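Local coordinates for protein ATP-dependent DNA helicase (Mycobacterium smegmatis, PDB 5V9X) that unwinds RNA:DNA hybrids as a 3'-to-5' helicase, probably using ATP hydrolysis to track along single-stranded DNA, at residues F685-F690 / V699-P704; P136-G141 / P160-T165; P550-F555 / A777-E782; P460-A465 / V824-R829. All blocks are in the same frame, centred on the assembly; numbering follows the deposited sequence.

Contacts 1 and 2 are sheet pairings, one antiparallel and one parallel. Both rest on backbone hydrogen bonds with apolar side chains beside them. Contact 1 is buried in a C-terminal mixed sheet. Contact 2 is partly buried, at an edge strand of the first helicase sheet. They lie on opposite sides of the chain's centre. Contacts 3 and 4 join segments far apart in sequence. Arginines round a carboxylate carry contact 3. A glutamate at a helix start carries contact 4, beside an arginine of its own helix. Contact 3 is partly buried and close to the bound DNA. Contact 4 is buried and farther from it. They touch where Phe780 packs on Val824 and Ala827.

Contact 1 (F685-F690 / V699-P704); sequences FVVERF and VILHSP
Phe685 lays its ring against Ser703 at the open end of the antiparallel hairpin of strands 684-691 and 697-702. Its CB lies 3.4 Å from His702 O and 4.0 Å from Leu701 CD1. CG is anti to the carbonyl carbon of Phe685, beside the backbone N (chi1 -65°), which swings the ring over Ser703. CD1 and CE1 then pass along Ser703 CB, and CZ at the tip lies 3.4 Å from Ser703 OG. Ser703 CB sits over the ring face, 3.7 Å from the Phe685 ring centroid and 14° off its normal, a CH-pi contact. Ser703 OG finds its main polar partner in His710.

Two backbone bonds hold the centre of the hairpin, Glu688 N to Ile700 O at 2.8 Å and Ile700 N to Glu688 O at 2.7 Å. Val686 O accepts His702 N and, weakly, His702 ND1, which may help set the turn of the imidazole. The Glu688 carboxylate lies nearly parallel to that ring, 13° apart. Its OE1 comes within 3.1 Å of His702 CE1, but the carboxylate is bound to Ser864 and Thr860. Among the apolar side chains, Val687 CG1 meets Val699 CG1 at 3.6 Å.

The face carrying Val686, Glu688, Ile700 and His702 is covered by helices 661-676 and 865-870. Strand 854-859 runs parallel beside 684-691, and strand 737-742 flanks 697-702.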
loop_
_atom_site.group_PDB
_atom_site.type_symbol
_atom_site.label_atom_id
_atom_site.label_comp_id
_atom_site.label_asym_id
_atom_site.label_seq_id
_atom_site.Cartn_x
_atom_site.Cartn_y
_atom_site.Cartn_z
ATOM N N PHE A 685 20.831 16.782 -12.409
ATOM C CA PHE A 685 19.662 17.584 -12.082
ATOM C C PHE A 685 19.671 18.847 -12.934
ATOM O O PHE A 685 20.730 19.343 -13.327
ATOM C CB PHE A 685 19.640 17.973 -10.600
ATOM C CG PHE A 685 19.484 16.812 -9.652
ATOM C CD1 PHE A 685 19.157 15.547 -10.111
ATOM C CD2 PHE A 685 19.654 16.998 -8.287
ATOM C CE1 PHE A 685 19.015 14.491 -9.228
ATOM C CE2 PHE A 685 19.512 15.949 -7.402
ATOM C CZ PHE A 685 19.192 14.694 -7.871
ATOM N N VAL A 686 18.482 19.370 -13.214
ATOM C CA VAL A 686 18.332 20.593 -13.997
ATOM C C VAL A 686 17.566 21.609 -13.164
ATOM O O VAL A 686 16.448 21.332 -12.709
ATOM C CB VAL A 686 17.622 20.340 -15.334
ATOM C CG1 VAL A 686 17.323 21.664 -16.024
ATOM C CG2 VAL A 686 18.475 19.454 -16.227
ATOM N N VAL A 687 18.160 22.781 -12.973
ATOM C CA VAL A 687 17.497 23.905 -12.326
ATOM C C VAL A 687 17.037 24.854 -13.425
ATOM O O VAL A 687 17.858 25.443 -14.138
ATOM C CB VAL A 687 18.420 24.604 -11.320
ATOM C CG1 VAL A 687 17.767 25.866 -10.797
ATOM C CG2 VAL A 687 18.749 23.656 -10.175
ATOM N N GLU A 688 15.724 24.996 -13.568
ATOM C CA GLU A 688 15.120 25.770 -14.643
ATOM C C GLU A 688 14.475 27.018 -14.063
ATOM O O GLU A 688 13.774 26.944 -13.050
ATOM C CB GLU A 688 14.085 24.933 -15.396
ATOM C CG GLU A 688 13.309 25.698 -16.445
ATOM C CD GLU A 688 12.423 24.794 -17.273
ATOM O OE1 GLU A 688 12.473 23.562 -17.069
ATOM O OE2 GLU A 688 11.679 25.314 -18.128
ATOM N N ARG A 689 14.711 28.158 -14.707
ATOM C CA ARG A 689 14.202 29.434 -14.231
ATOM C C ARG A 689 13.489 30.168 -15.358
ATOM O O ARG A 689 13.935 30.147 -16.509
ATOM C CB ARG A 689 15.332 30.307 -13.671
ATOM C CG ARG A 689 14.856 31.605 -13.043
ATOM C CD ARG A 689 16.003 32.427 -12.473
ATOM N NE ARG A 689 17.061 32.660 -13.454
ATOM C CZ ARG A 689 18.211 31.993 -13.481
ATOM N NH1 ARG A 689 18.454 31.054 -12.577
ATOM N NH2 ARG A 689 19.120 32.266 -14.408
ATOM N N PHE A 690 12.376 30.807 -15.014
ATOM C CA PHE A 690 11.638 31.657 -15.936
ATOM C C PHE A 690 10.830 32.646 -15.109
ATOM O O PHE A 690 10.675 32.486 -13.895
ATOM C CB PHE A 690 10.737 30.837 -16.868
ATOM C CG PHE A 690 9.765 29.939 -16.148
ATOM C CD1 PHE A 690 10.103 28.629 -15.849
ATOM C CD2 PHE A 690 8.510 30.401 -15.782
ATOM C CE1 PHE A 690 9.212 27.798 -15.191
ATOM C CE2 PHE A 690 7.617 29.576 -15.123
ATOM C CZ PHE A 690 7.968 28.273 -14.828
ATOM N N VAL A 699 11.719 29.181 -10.058
ATOM C CA VAL A 699 12.909 28.344 -10.144
ATOM C C VAL A 699 12.503 26.915 -9.816
ATOM O O VAL A 699 12.041 26.633 -8.703
ATOM C CB VAL A 699 14.016 28.837 -9.202
ATOM C CG1 VAL A 699 15.295 28.060 -9.439
ATOM C CG2 VAL A 699 14.248 30.328 -9.395
ATOM N N ILE A 700 12.680 26.015 -10.778
ATOM C CA ILE A 700 12.246 24.629 -10.663
ATOM C C ILE A 700 13.472 23.731 -10.618
ATOM O O ILE A 700 14.353 23.830 -11.481
ATOM C CB ILE A 700 11.323 24.233 -11.830
ATOM C CG1 ILE A 700 10.035 25.056 -11.793
ATOM C CG2 ILE A 700 11.012 22.750 -11.779
ATOM C CD1 ILE A 700 9.128 24.820 -12.976
ATOM N N LEU A 701 13.532 22.862 -9.613
ATOM C CA LEU A 701 14.551 21.825 -9.545
ATOM C C LEU A 701 13.989 20.558 -10.172
ATOM O O LEU A 701 12.924 20.085 -9.771
ATOM C CB LEU A 701 14.982 21.558 -8.102
ATOM C CG LEU A 701 15.852 20.314 -7.892
ATOM C CD1 LEU A 701 17.139 20.398 -8.705
ATOM C CD2 LEU A 701 16.157 20.107 -6.416
ATOM N N HIS A 702 14.694 20.022 -11.162
ATOM C CA HIS A 702 14.288 18.794 -11.828
ATOM C C HIS A 702 15.119 17.632 -11.300
ATOM O O HIS A 702 16.352 17.674 -11.345
ATOM C CB HIS A 702 14.452 18.916 -13.342
ATOM C CG HIS A 702 13.459 19.825 -13.998
ATOM N ND1 HIS A 702 13.505 21.196 -13.868
ATOM C CD2 HIS A 702 12.404 19.560 -14.803
ATOM C CE1 HIS A 702 12.520 21.736 -14.561
ATOM N NE2 HIS A 702 11.835 20.765 -15.137
ATOM N N SER A 703 14.437 16.599 -10.806
ATOM C CA SER A 703 15.063 15.425 -10.210
ATOM C C SER A 703 14.022 14.324 -10.077
ATOM O O SER A 703 12.900 14.590 -9.634
ATOM C CB SER A 703 15.660 15.758 -8.841
ATOM O OG SER A 703 15.764 14.599 -8.032
ATOM N N PRO A 704 14.345 13.085 -10.444
ATOM C CA PRO A 704 13.360 12.000 -10.381
ATOM C C PRO A 704 13.298 11.254 -9.057
ATOM O O PRO A 704 12.511 10.308 -8.951
ATOM C CB PRO A 704 13.849 11.067 -11.495
ATOM C CG PRO A 704 15.333 11.198 -11.426
ATOM C CD PRO A 704 15.617 12.633 -11.037
#

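Contact 2 (P136-G141 / P160-T165); sequences PSITVG and PDVLIT
Val140 pairs with Val162, and Gly141 with Leu163, in parallel strands. Three backbone bonds join them. Val162 N gives to Thr139 O at 3.0 Å, Gly141 N to Val162 O at 2.9 Å, and Ile164 N to Gly141 O at 2.8 Å.

Side-chain polar bonds extend the pairing ahead of the strands. Thr139 OG1 stands between its backbone N and carbonyl carbon (chi1 54°), and from there it accepts Asp161 N at 2.6 Å. The Asp161 side chain answers in the other direction: its OD2 takes a weak bond from Thr139 N at 3.4 Å.

The apolar contacts are few. The Val140 and Val162 side chains run alongside each other on one face of the sheet, with Val140 CG2 4.2 Å from Val162 CB. Val140 CG1 meets Ile164 CD1 at 3.9 Å.

Van der Waals packing sets the Pro160 ring on the Gly141 backbone, with Pro160 CB 3.4 Å from Gly141 N.

These strands and helix 149-157 form a beta-alpha-beta crossover in the RecA-like sheet of the DEAD/DEAH box region. Strand 140-143 is one of the two edge strands of that sheet. The chemistry implies that backbone bonds fix its register, while the Thr139-Asp161 pair, one firm bond and one weak, probably helps hold the exposed loop just before it.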
loop_
_atom_site.group_PDB
_atom_site.type_symbol
_atom_site.label_atom_id
_atom_site.label_comp_id
_atom_site.label_asym_id
_atom_site.label_seq_id
_atom_site.Cartn_x
_atom_site.Cartn_y
_atom_site.Cartn_z
ATOM N N PRO A 136 -14.781 -36.521 5.977
ATOM C CA PRO A 136 -14.474 -35.533 7.013
ATOM C C PRO A 136 -15.394 -34.326 6.922
ATOM O O PRO A 136 -15.870 -33.952 5.848
ATOM C CB PRO A 136 -13.023 -35.145 6.709
ATOM C CG PRO A 136 -12.876 -35.385 5.249
ATOM C CD PRO A 136 -13.734 -36.585 4.943
ATOM N N SER A 137 -15.648 -33.720 8.079
ATOM C CA SER A 137 -16.474 -32.518 8.180
ATOM C C SER A 137 -15.560 -31.366 8.582
ATOM O O SER A 137 -15.191 -31.232 9.751
ATOM C CB SER A 137 -17.610 -32.703 9.181
ATOM O OG SER A 137 -17.202 -32.344 10.491
ATOM N N ILE A 138 -15.199 -30.537 7.608
ATOM C CA ILE A 138 -14.296 -29.410 7.812
ATOM C C ILE A 138 -15.078 -28.135 7.525
ATOM O O ILE A 138 -15.495 -27.898 6.383
ATOM C CB ILE A 138 -13.049 -29.509 6.924
ATOM C CG1 ILE A 138 -12.206 -30.722 7.328
ATOM C CG2 ILE A 138 -12.239 -28.226 6.991
ATOM C CD1 ILE A 138 -11.084 -31.043 6.362
ATOM N N THR A 139 -15.273 -27.313 8.552
ATOM C CA THR A 139 -16.033 -26.078 8.419
ATOM C C THR A 139 -15.114 -24.916 8.054
ATOM O O THR A 139 -13.936 -24.887 8.420
ATOM C CB THR A 139 -16.783 -25.764 9.715
ATOM O OG1 THR A 139 -15.864 -25.757 10.814
ATOM C CG2 THR A 139 -17.851 -26.808 9.975
ATOM N N VAL A 140 -15.668 -23.956 7.312
ATOM C CA VAL A 140 -14.933 -22.789 6.830
ATOM C C VAL A 140 -15.822 -21.565 7.003
ATOM O O VAL A 140 -16.941 -21.531 6.480
ATOM C CB VAL A 140 -14.515 -22.929 5.354
ATOM C CG1 VAL A 140 -13.725 -21.708 4.910
ATOM C CG2 VAL A 140 -13.712 -24.207 5.130
ATOM N N GLY A 141 -15.327 -20.557 7.721
ATOM C CA GLY A 141 -16.081 -19.345 7.940
ATOM C C GLY A 141 -15.273 -18.116 7.572
ATOM O O GLY A 141 -14.041 -18.130 7.568
ATOM N N PRO A 160 -15.878 -21.983 13.145
ATOM C CA PRO A 160 -15.428 -22.859 12.062
ATOM C C PRO A 160 -14.018 -23.378 12.301
ATOM O O PRO A 160 -13.218 -22.788 13.030
ATOM C CB PRO A 160 -15.474 -21.945 10.833
ATOM C CG PRO A 160 -15.200 -20.585 11.391
ATOM C CD PRO A 160 -15.828 -20.559 12.765
ATOM N N ASP A 161 -13.724 -24.513 11.662
ATOM C CA ASP A 161 -12.383 -25.082 11.758
ATOM C C ASP A 161 -11.360 -24.196 11.061
ATOM O O ASP A 161 -10.230 -24.047 11.538
ATOM C CB ASP A 161 -12.365 -26.492 11.169
ATOM C CG ASP A 161 -13.248 -27.458 11.936
ATOM O OD1 ASP A 161 -13.526 -27.203 13.128
ATOM O OD2 ASP A 161 -13.660 -28.479 11.346
ATOM N N VAL A 162 -11.738 -23.599 9.935
ATOM C CA VAL A 162 -10.892 -22.663 9.202
ATOM C C VAL A 162 -11.558 -21.297 9.272
ATOM O O VAL A 162 -12.614 -21.080 8.666
ATOM C CB VAL A 162 -10.683 -23.098 7.746
ATOM C CG1 VAL A 162 -9.838 -22.069 7.003
ATOM C CG2 VAL A 162 -10.044 -24.477 7.684
ATOM N N LEU A 163 -10.949 -20.372 10.006
ATOM C CA LEU A 163 -11.444 -19.006 10.101
ATOM C C LEU A 163 -10.672 -18.123 9.130
ATOM O O LEU A 163 -9.440 -18.045 9.196
ATOM C CB LEU A 163 -11.323 -18.461 11.524
ATOM C CG LEU A 163 -11.925 -17.066 11.694
ATOM C CD1 LEU A 163 -13.430 -17.104 11.452
ATOM C CD2 LEU A 163 -11.610 -16.490 13.066
ATOM N N ILE A 164 -11.397 -17.469 8.230
ATOM C CA ILE A 164 -10.840 -16.504 7.289
ATOM C C ILE A 164 -11.266 -15.118 7.749
ATOM O O ILE A 164 -12.448 -14.893 8.032
ATOM C CB ILE A 164 -11.322 -16.783 5.854
ATOM C CG1 ILE A 164 -10.855 -18.166 5.389
ATOM C CG2 ILE A 164 -10.839 -15.702 4.912
ATOM C CD1 ILE A 164 -11.460 -18.598 4.071
ATOM N N THR A 165 -10.314 -14.194 7.834
ATOM C CA THR A 165 -10.614 -12.875 8.381
ATOM C C THR A 165 -9.565 -11.878 7.899
ATOM O O THR A 165 -8.688 -12.204 7.095
ATOM C CB THR A 165 -10.682 -12.925 9.911
ATOM O OG1 THR A 165 -11.006 -11.626 10.418
ATOM C CG2 THR A 165 -9.348 -13.375 10.497
#

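Contact 3 (P550-F555 / A777-E782); sequences PDRGMF and ASRFRE
Glu782 leaves helix 774-786 extended beyond CG (chi2 175°), and Arg552 bends at its own chi2 (122°) to meet it. Arg552 NE lies 3.1 Å from Glu782 OE2, a salt bridge. The Arg552 chain runs crosswise to Glu782, with the guanidinium and carboxylate planes 79° apart.

Two more arginines surround this carboxylate. Arg781 NH2 forms a salt bridge to Glu782 OE2 at 3.6 Å. Arg779 NE is 3.8 Å from Glu782 OE1, a long pairing of charges in which no N-H points at the oxygen. Arg552 NH2 stands over one face of the Arg779 guanidinium, 3.3 Å from Arg779 NH2. Glu782 beside both, and Glu830 on Arg779, would probably offset the like charges.

Arg781 also reaches the loop backbone: its NH1 gives a hydrogen bond to Asp551 O at 3.1 Å. Pro550 CB packs on Glu782 CD at 3.5 Å, while Pro550 CG lies over one face of the Arg552 guanidinium, toward its rim. Outside the segments, Arg781 is paired with Glu574.

Pro550 packs on a thymine base of the bound DNA, and Arg552 on a cytosine base. Arg552, Arg779, Arg781 and Glu782 form a salt-bridge network where a DNA-contacting loop of the winged-helix region meets a helix of the DEAD/H associated region.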
loop_
_atom_site.group_PDB
_atom_site.type_symbol
_atom_site.label_atom_id
_atom_site.label_comp_id
_atom_site.label_asym_id
_atom_site.label_seq_id
_atom_site.Cartn_x
_atom_site.Cartn_y
_atom_site.Cartn_z
ATOM N N PRO A 550 -5.656 5.427 8.654
ATOM C CA PRO A 550 -6.075 6.737 9.159
ATOM C C PRO A 550 -7.287 7.290 8.430
ATOM O O PRO A 550 -7.560 6.965 7.272
ATOM C CB PRO A 550 -4.842 7.612 8.905
ATOM C CG PRO A 550 -4.221 7.005 7.693
ATOM C CD PRO A 550 -4.464 5.520 7.791
ATOM N N ASP A 551 -8.018 8.150 9.137
ATOM C CA ASP A 551 -9.092 8.936 8.537
ATOM C C ASP A 551 -8.460 10.068 7.742
ATOM O O ASP A 551 -7.967 11.045 8.312
ATOM C CB ASP A 551 -10.035 9.480 9.603
ATOM C CG ASP A 551 -11.017 8.439 10.106
ATOM O OD1 ASP A 551 -11.021 7.311 9.570
ATOM O OD2 ASP A 551 -11.790 8.754 11.037
ATOM N N ARG A 552 -8.456 9.936 6.423
ATOM C CA ARG A 552 -8.046 11.014 5.538
ATOM C C ARG A 552 -9.274 11.697 4.949
ATOM O O ARG A 552 -10.380 11.152 4.952
ATOM C CB ARG A 552 -7.140 10.494 4.419
ATOM C CG ARG A 552 -5.664 10.722 4.675
ATOM C CD ARG A 552 -4.896 9.418 4.669
ATOM N NE ARG A 552 -3.499 9.611 5.049
ATOM C CZ ARG A 552 -2.586 8.644 5.049
ATOM N NH1 ARG A 552 -2.919 7.411 4.685
ATOM N NH2 ARG A 552 -1.338 8.910 5.411
ATOM N N GLY A 553 -9.064 12.909 4.449
ATOM C CA GLY A 553 -10.144 13.655 3.841
ATOM C C GLY A 553 -9.697 14.983 3.275
ATOM O O GLY A 553 -8.738 15.589 3.762
ATOM N N MET A 554 -10.394 15.447 2.245
ATOM C CA MET A 554 -10.034 16.674 1.553
ATOM C C MET A 554 -10.966 17.807 1.954
ATOM O O MET A 554 -12.166 17.601 2.157
ATOM C CB MET A 554 -10.076 16.477 0.038
ATOM C CG MET A 554 -9.027 15.512 -0.475
ATOM S SD MET A 554 -8.255 16.089 -1.998
ATOM C CE MET A 554 -9.646 16.026 -3.121
ATOM N N PHE A 555 -10.398 19.000 2.073
ATOM C CA PHE A 555 -11.165 20.220 2.306
ATOM C C PHE A 555 -11.907 20.571 1.022
ATOM O O PHE A 555 -11.348 21.206 0.125
ATOM C CB PHE A 555 -10.239 21.358 2.722
ATOM C CG PHE A 555 -9.709 21.251 4.129
ATOM C CD1 PHE A 555 -8.854 20.223 4.492
ATOM C CD2 PHE A 555 -10.030 22.211 5.075
ATOM C CE1 PHE A 555 -8.354 20.141 5.778
ATOM C CE2 PHE A 555 -9.528 22.134 6.361
ATOM C CZ PHE A 555 -8.695 21.096 6.714
ATOM N N ALA A 777 1.759 18.245 11.277
ATOM C CA ALA A 777 0.437 18.508 11.834
ATOM C C ALA A 777 -0.540 17.393 11.484
ATOM O O ALA A 777 -1.317 16.948 12.336
ATOM C CB ALA A 777 -0.085 19.857 11.338
ATOM N N SER A 778 -0.502 16.916 10.237
ATOM C CA SER A 778 -1.399 15.839 9.826
ATOM C C SER A 778 -1.047 14.532 10.523
ATOM O O SER A 778 -1.926 13.842 11.051
ATOM C CB SER A 778 -1.352 15.666 8.307
ATOM O OG SER A 778 -1.896 16.794 7.645
ATOM N N ARG A 779 0.238 14.173 10.535
ATOM C CA ARG A 779 0.634 12.906 11.132
ATOM C C ARG A 779 0.545 12.932 12.653
ATOM O O ARG A 779 0.438 11.867 13.270
ATOM C CB ARG A 779 2.043 12.529 10.675
ATOM C CG ARG A 779 2.168 12.352 9.163
ATOM C CD ARG A 779 1.177 11.319 8.636
ATOM N NE ARG A 779 1.118 11.296 7.177
ATOM C CZ ARG A 779 1.727 10.393 6.414
ATOM N NH1 ARG A 779 2.445 9.427 6.972
ATOM N NH2 ARG A 779 1.616 10.453 5.092
ATOM N N PHE A 780 0.577 14.114 13.274
ATOM C CA PHE A 780 0.286 14.188 14.704
ATOM C C PHE A 780 -1.186 13.904 14.974
ATOM O O PHE A 780 -1.528 13.287 15.989
ATOM C CB PHE A 780 0.678 15.557 15.262
ATOM C CG PHE A 780 0.410 15.711 16.737
ATOM C CD1 PHE A 780 1.379 15.380 17.669
ATOM C CD2 PHE A 780 -0.812 16.192 17.190
ATOM C CE1 PHE A 780 1.137 15.524 19.026
ATOM C CE2 PHE A 780 -1.062 16.334 18.546
ATOM C CZ PHE A 780 -0.086 16.001 19.465
ATOM N N ARG A 781 -2.072 14.357 14.084
ATOM C CA ARG A 781 -3.495 14.076 14.241
ATOM C C ARG A 781 -3.781 12.589 14.073
ATOM O O ARG A 781 -4.454 11.977 14.912
ATOM C CB ARG A 781 -4.308 14.894 13.237
ATOM C CG ARG A 781 -5.767 14.471 13.153
ATOM C CD ARG A 781 -6.486 15.143 11.998
ATOM N NE ARG A 781 -5.819 14.921 10.716
ATOM C CZ ARG A 781 -5.902 13.796 10.012
ATOM N NH1 ARG A 781 -6.617 12.775 10.466
ATOM N NH2 ARG A 781 -5.265 13.689 8.854
ATOM N N GLU A 782 -3.282 11.991 12.985
ATOM C CA GLU A 782 -3.504 10.566 12.754
ATOM C C GLU A 782 -2.919 9.726 13.885
ATOM O O GLU A 782 -3.501 8.708 14.277
ATOM C CB GLU A 782 -2.904 10.151 11.408
ATOM C CG GLU A 782 -3.500 10.856 10.193
ATOM C CD GLU A 782 -2.782 10.500 8.900
ATOM O OE1 GLU A 782 -1.796 9.733 8.956
ATOM O OE2 GLU A 782 -3.200 10.987 7.825
#

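Contact 4 (P460-A465 / V824-R829); sequences PLDVLA and VLEAVR
Glu826 points from helix 822-835 at the start of helix 461-471, where its carboxylate meets Pro460 and Leu461. CG is anti to the backbone N (chi1 175°), and the chain then bends at chi2, which turns the carboxylate toward the N-terminal end of helix 461-471. Glu826 OE1 lies 3.2 Å from Leu461 N and accepts a weak hydrogen bond. It also comes within 3.5 Å of Pro460 CA.

Arg829, one turn further along the same helix, reaches back to Glu826. The carbon CD of Glu826 sits at the edge of the Arg829 guanidinium, in its plane, and the two groups form a salt bridge. Arg829 NH2 also lies 3.7 Å from Pro460 CB. Its NH1 is paired with Asp834.

Pro460 occupies the N-cap position of helix 461-471, and Glu826 OE1 lies by the first amide after it, through the weak bond to Leu461 N. A negative group here would probably gain from the helix dipole. The contact joins a helix of the winged-helix region to one of the DEAD/H associated region.

Asp462 lies nearly perpendicular to Glu826, their carboxylate planes 38° apart. Asp462 CG is 4.0 Å from Glu826 CG, and Asp462 OD1 is 4.3 Å from Glu826 OE2. These like charges have cations nearby: Asp462 OD2 forms salt bridges to Arg786 and Lys200, and Lys200 also makes a long, weak ion pair with Glu826. Lys200 belongs to helix 200-213, whose Ala203 packs on Pro460.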
loop_
_atom_site.group_PDB
_atom_site.type_symbol
_atom_site.label_atom_id
_atom_site.label_comp_id
_atom_site.label_asym_id
_atom_site.label_seq_id
_atom_site.Cartn_x
_atom_site.Cartn_y
_atom_site.Cartn_z
ATOM N N PRO A 460 6.532 1.776 16.574
ATOM C CA PRO A 460 5.435 2.737 16.377
ATOM C C PRO A 460 4.539 2.825 17.603
ATOM O O PRO A 460 3.635 2.002 17.786
ATOM C CB PRO A 460 4.692 2.175 15.159
ATOM C CG PRO A 460 4.945 0.716 15.210
ATOM C CD PRO A 460 6.315 0.536 15.805
ATOM N N LEU A 461 4.777 3.841 18.439
ATOM C CA LEU A 461 4.177 3.880 19.771
ATOM C C LEU A 461 2.658 3.996 19.731
ATOM O O LEU A 461 1.982 3.508 20.645
ATOM C CB LEU A 461 4.764 5.038 20.576
ATOM C CG LEU A 461 6.260 4.967 20.876
ATOM C CD1 LEU A 461 6.668 6.119 21.780
ATOM C CD2 LEU A 461 6.623 3.629 21.502
ATOM N N ASP A 462 2.100 4.641 18.702
ATOM C CA ASP A 462 0.648 4.793 18.651
ATOM C C ASP A 462 -0.038 3.448 18.454
ATOM O O ASP A 462 -1.084 3.186 19.059
ATOM C CB ASP A 462 0.252 5.781 17.552
ATOM C CG ASP A 462 0.767 5.383 16.179
ATOM O OD1 ASP A 462 1.427 4.328 16.056
ATOM O OD2 ASP A 462 0.508 6.136 15.216
ATOM N N VAL A 463 0.539 2.580 17.617
ATOM C CA VAL A 463 0.005 1.230 17.453
ATOM C C VAL A 463 0.060 0.474 18.774
ATOM O O VAL A 463 -0.870 -0.265 19.126
ATOM C CB VAL A 463 0.765 0.484 16.339
ATOM C CG1 VAL A 463 0.419 -1.000 16.345
ATOM C CG2 VAL A 463 0.456 1.099 14.983
ATOM N N LEU A 464 1.148 0.650 19.528
ATOM C CA LEU A 464 1.261 0.028 20.844
ATOM C C LEU A 464 0.169 0.526 21.784
ATOM O O LEU A 464 -0.495 -0.269 22.460
ATOM C CB LEU A 464 2.645 0.308 21.432
ATOM C CG LEU A 464 2.854 -0.018 22.914
ATOM C CD1 LEU A 464 2.764 -1.514 23.161
ATOM C CD2 LEU A 464 4.183 0.533 23.410
ATOM N N ALA A 465 -0.030 1.847 21.836
ATOM C CA ALA A 465 -1.024 2.420 22.739
ATOM C C ALA A 465 -2.415 1.869 22.458
ATOM O O ALA A 465 -3.180 1.587 23.390
ATOM C CB ALA A 465 -1.017 3.944 22.625
ATOM N N VAL A 824 4.122 13.293 20.127
ATOM C CA VAL A 824 5.068 14.129 19.389
ATOM C C VAL A 824 6.248 13.294 18.909
ATOM O O VAL A 824 6.674 13.396 17.753
ATOM C CB VAL A 824 5.531 15.314 20.255
ATOM C CG1 VAL A 824 6.608 16.108 19.533
ATOM C CG2 VAL A 824 4.353 16.208 20.603
ATOM N N LEU A 825 6.790 12.450 19.791
ATOM C CA LEU A 825 7.907 11.587 19.416
ATOM C C LEU A 825 7.542 10.698 18.233
ATOM O O LEU A 825 8.320 10.560 17.281
ATOM C CB LEU A 825 8.335 10.732 20.609
ATOM C CG LEU A 825 8.836 11.427 21.875
ATOM C CD1 LEU A 825 9.135 10.399 22.955
ATOM C CD2 LEU A 825 10.067 12.268 21.583
ATOM N N GLU A 826 6.355 10.090 18.274
ATOM C CA GLU A 826 5.970 9.155 17.222
ATOM C C GLU A 826 5.649 9.879 15.921
ATOM O O GLU A 826 5.976 9.385 14.835
ATOM C CB GLU A 826 4.782 8.308 17.679
ATOM C CG GLU A 826 4.229 7.377 16.612
ATOM C CD GLU A 826 5.289 6.475 15.995
ATOM O OE1 GLU A 826 6.260 6.111 16.693
ATOM O OE2 GLU A 826 5.147 6.127 14.803
ATOM N N ALA A 827 5.012 11.049 16.006
ATOM C CA ALA A 827 4.759 11.840 14.806
ATOM C C ALA A 827 6.065 12.208 14.111
ATOM O O ALA A 827 6.184 12.091 12.886
ATOM C CB ALA A 827 3.960 13.093 15.162
ATOM N N VAL A 828 7.062 12.648 14.884
ATOM C CA VAL A 828 8.375 12.931 14.313
ATOM C C VAL A 828 9.016 11.648 13.797
ATOM O O VAL A 828 9.699 11.649 12.765
ATOM C CB VAL A 828 9.270 13.638 15.347
ATOM C CG1 VAL A 828 10.627 13.945 14.754
ATOM C CG2 VAL A 828 8.623 14.922 15.829
ATOM N N ARG A 829 8.803 10.535 14.501
ATOM C CA ARG A 829 9.364 9.260 14.069
ATOM C C ARG A 829 8.795 8.837 12.718
ATOM O O ARG A 829 9.537 8.381 11.840
ATOM C CB ARG A 829 9.098 8.195 15.136
ATOM C CG ARG A 829 10.066 7.020 15.158
ATOM C CD ARG A 829 9.725 5.982 14.106
ATOM N NE ARG A 829 8.301 5.665 14.074
ATOM C CZ ARG A 829 7.705 5.040 13.063
ATOM N NH1 ARG A 829 8.413 4.671 12.004
ATOM N NH2 ARG A 829 6.402 4.789 13.107
#